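Local coordinates for surface protein R28 (Streptococcus pyogenes, PDB 6S5Z) that is anchored to the streptococcal cell wall and probably contributes to infection, represented here by one of its immunoglobulin-like Rib domains, at residues D28-T33 and V62-P67. Numbering follows the deposited sequence.
Sequences DSIANT and VEVHYP
Ser29 and Ile30, at the end of a 3-10 turn and the start of the loop that follows, face Val62 and Val64 on strand 56-65, with the CA atoms of Ser29 and Val62 7.5 Å apart and no hydrogen bond between the two backbones. Side chains alone bridge the gap. Ile30 reaches the strand with the end of its longer branch: CG1 lies anti to the carbonyl carbon (chi1 -61°), and CD1 beyond it comes to 3.8 Å from Val62 CG1. The two side chains cross at a slant, and Ile30 CG1 also rests against Val62 CG1, at 3.9 Å. Farther along the strand, Val64 CG2 approaches Ile30 CD1 more loosely, at 4.4 Å. Val62 divides its two methyls between neighbours. With CG1 anti to the backbone N (chi1 175°) and turned to Ile30, CG2 is left to meet Ser29 CB at 4.0 Å. Trp44 from strand 41-44 touches both Ser29 and Val62, and Val74 and Val76 of strand 71-81 pack on Ile30 and Val62 respectively, extending the apolar cluster. Between the two valines, Glu63 points away from the loop; its OE1 accepts a bond from His65 NE2 at 2.9 Å, reached on the anti side of the carboxylate, while OE2 forms a salt bridge with Lys45. Over residues 62-65, then, the valines face the loop and the Glu63-His65 pair lies on the other side. In this Rib domain the segment between strands 16-19 and 41-44 packs on the sheet where the second sheet of a classical immunoglobulin sandwich would probably lie, in keeping with a reduced immunoglobulin-like fold.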
ATOM      1  N   ASP A  28       2.558   4.838   2.681  1.00  7.80           N
ATOM      2  CA  ASP A  28       2.392   4.911   4.124  1.00 10.44           C
ATOM      3  C   ASP A  28       1.569   3.759   4.672  1.00 15.92           C
ATOM      4  O   ASP A  28       1.513   3.590   5.899  1.00 13.49           O
ATOM      5  CB  ASP A  28       1.751   6.236   4.525  1.00  8.69           C
ATOM      6  CG  ASP A  28       2.707   7.403   4.420  1.00 21.26           C
ATOM      7  OD1 ASP A  28       3.937   7.196   4.524  1.00 22.71           O
ATOM      8  OD2 ASP A  28       2.228   8.538   4.265  1.00 21.41           O
ATOM      9  N   SER A  29       0.927   2.985   3.801  1.00 10.06           N
ATOM     10  CA  SER A  29       0.160   1.813   4.192  1.00 11.11           C
ATOM     11  C   SER A  29       0.957   0.522   4.079  1.00 11.03           C
ATOM     12  O   SER A  29       0.385  -0.565   4.230  1.00 16.52           O
ATOM     13  CB  SER A  29      -1.126   1.716   3.356  1.00  9.37           C
ATOM     14  OG  SER A  29      -2.084   2.652   3.822  1.00 11.60           O
ATOM     15  N   ILE A  30       2.258   0.606   3.829  1.00 10.32           N
ATOM     16  CA  ILE A  30       3.116  -0.573   3.774  1.00  8.27           C
ATOM     17  C   ILE A  30       4.032  -0.545   4.991  1.00  9.04           C
ATOM     18  O   ILE A  30       4.736   0.443   5.219  1.00 11.53           O
ATOM     19  CB  ILE A  30       3.935  -0.634   2.474  1.00 11.76           C
ATOM     20  CG1 ILE A  30       3.018  -0.709   1.252  1.00  9.94           C
ATOM     21  CG2 ILE A  30       4.925  -1.795   2.518  1.00 11.67           C
ATOM     22  CD1 ILE A  30       2.119  -1.911   1.230  1.00 18.42           C
ATOM     23  N   ALA A  31       4.046  -1.644   5.742  1.00  9.84           N
ATOM     24  CA  ALA A  31       4.700  -1.652   7.048  1.00 18.57           C
ATOM     25  C   ALA A  31       6.214  -1.752   6.931  1.00 13.92           C
ATOM     26  O   ALA A  31       6.931  -1.266   7.812  1.00 13.68           O
ATOM     27  CB  ALA A  31       4.177  -2.815   7.913  1.00 15.52           C
ATOM     28  N   ASN A  32       6.724  -2.363   5.868  1.00 10.67           N
ATOM     29  CA  ASN A  32       8.127  -2.749   5.852  1.00 11.17           C
ATOM     30  C   ASN A  32       8.812  -2.286   4.574  1.00 10.39           C
ATOM     31  O   ASN A  32       9.520  -3.058   3.919  1.00 13.01           O
ATOM     32  CB  ASN A  32       8.230  -4.260   6.042  1.00 11.85           C
ATOM     33  CG  ASN A  32       7.608  -5.025   4.893  1.00 19.99           C
ATOM     34  OD1 ASN A  32       6.712  -4.510   4.216  1.00 12.60           O
ATOM     35  ND2 ASN A  32       8.087  -6.249   4.651  1.00 19.26           N
ATOM     36  N   THR A  33       8.632  -1.002   4.203  1.00  9.95           N
ATOM     37  CA  THR A  33       9.311  -0.472   3.015  1.00 13.21           C
ATOM     38  C   THR A  33      10.824  -0.501   3.172  1.00 16.64           C
ATOM     39  O   THR A  33      11.543  -0.333   2.182  1.00 18.76           O
ATOM     40  CB  THR A  33       8.885   0.970   2.695  1.00  9.41           C
ATOM     41  OG1 THR A  33       9.174   1.833   3.802  1.00 18.17           O
ATOM     42  CG2 THR A  33       7.403   1.058   2.369  1.00 14.73           C
ATOM     43  N   VAL A  62      -2.646  -1.530  -2.258  1.00 11.93           N
ATOM     44  CA  VAL A  62      -1.419  -0.860  -2.648  1.00 13.85           C
ATOM     45  C   VAL A  62      -0.737  -1.705  -3.709  1.00 15.70           C
ATOM     46  O   VAL A  62      -0.609  -2.930  -3.553  1.00 15.43           O
ATOM     47  CB  VAL A  62      -0.498  -0.652  -1.437  1.00 12.62           C
ATOM     48  CG1 VAL A  62       0.855  -0.043  -1.871  1.00  8.30           C
ATOM     49  CG2 VAL A  62      -1.182   0.217  -0.402  1.00 12.68           C
ATOM     50  N   GLU A  63      -0.328  -1.064  -4.802  1.00 13.31           N
ATOM     51  CA  GLU A  63       0.572  -1.681  -5.760  1.00 14.04           C
ATOM     52  C   GLU A  63       2.004  -1.297  -5.416  1.00 15.57           C
ATOM     53  O   GLU A  63       2.328  -0.105  -5.331  1.00 11.09           O
ATOM     54  CB  GLU A  63       0.262  -1.235  -7.184  1.00 12.00           C
ATOM     55  CG  GLU A  63      -1.128  -1.557  -7.629  1.00 15.56           C
ATOM     56  CD  GLU A  63      -1.381  -1.054  -9.050  1.00 18.12           C
ATOM     57  OE1 GLU A  63      -0.527  -0.318  -9.603  1.00 14.80           O
ATOM     58  OE2 GLU A  63      -2.436  -1.404  -9.604  1.00 15.29           O
ATOM     59  N   VAL A  64       2.859  -2.297  -5.243  1.00  9.23           N
ATOM     60  CA  VAL A  64       4.288  -2.082  -5.023  1.00  9.13           C
ATOM     61  C   VAL A  64       5.002  -2.386  -6.335  1.00 12.09           C
ATOM     62  O   VAL A  64       4.996  -3.529  -6.801  1.00 13.74           O
ATOM     63  CB  VAL A  64       4.824  -2.950  -3.873  1.00  8.93           C
ATOM     64  CG1 VAL A  64       6.292  -2.644  -3.607  1.00 14.45           C
ATOM     65  CG2 VAL A  64       4.047  -2.664  -2.641  1.00 10.89           C
ATOM     66  N   HIS A  65       5.596  -1.366  -6.956  1.00 10.08           N
ATOM     67  CA  HIS A  65       6.236  -1.502  -8.266  1.00 11.60           C
ATOM     68  C   HIS A  65       7.736  -1.654  -8.053  1.00 16.16           C
ATOM     69  O   HIS A  65       8.403  -0.708  -7.636  1.00 13.33           O
ATOM     70  CB  HIS A  65       5.944  -0.287  -9.149  1.00 14.69           C
ATOM     71  CG  HIS A  65       4.531  -0.216  -9.642  1.00 18.19           C
ATOM     72  ND1 HIS A  65       4.177  -0.541 -10.934  1.00 17.39           N
ATOM     73  CD2 HIS A  65       3.382   0.115  -9.009  1.00 17.90           C
ATOM     74  CE1 HIS A  65       2.870  -0.403 -11.078  1.00 17.79           C
ATOM     75  NE2 HIS A  65       2.365  -0.001  -9.925  1.00 17.18           N
ATOM     76  N   TYR A  66       8.269  -2.803  -8.404  1.00 13.49           N
ATOM     77  CA  TYR A  66       9.665  -3.100  -8.145  1.00 12.09           C
ATOM     78  C   TYR A  66      10.525  -2.660  -9.316  1.00 17.72           C
ATOM     79  O   TYR A  66      10.018  -2.434 -10.422  1.00 18.06           O
ATOM     80  CB  TYR A  66       9.844  -4.590  -7.907  1.00 17.64           C
ATOM     81  CG  TYR A  66       9.132  -5.094  -6.697  1.00 13.53           C
ATOM     82  CD1 TYR A  66       9.565  -4.747  -5.434  1.00 10.92           C
ATOM     83  CD2 TYR A  66       8.032  -5.940  -6.812  1.00 15.33           C
ATOM     84  CE1 TYR A  66       8.928  -5.215  -4.318  1.00 19.86           C
ATOM     85  CE2 TYR A  66       7.392  -6.418  -5.693  1.00 16.60           C
ATOM     86  CZ  TYR A  66       7.841  -6.045  -4.453  1.00 15.87           C
ATOM     87  OH  TYR A  66       7.208  -6.513  -3.334  1.00 21.17           O
ATOM     88  N   PRO A  67      11.836  -2.519  -9.107  1.00 15.92           N
ATOM     89  CA  PRO A  67      12.704  -2.061 -10.204  1.00 21.58           C
ATOM     90  C   PRO A  67      12.736  -2.970 -11.415  1.00 23.73           C
ATOM     91  O   PRO A  67      13.018  -2.478 -12.512  1.00 27.12           O
ATOM     92  CB  PRO A  67      14.093  -1.984  -9.548  1.00 17.66           C
ATOM     93  CG  PRO A  67      13.804  -1.796  -8.094  1.00 19.01           C
ATOM     94  CD  PRO A  67      12.573  -2.631  -7.834  1.00 12.61           C
TER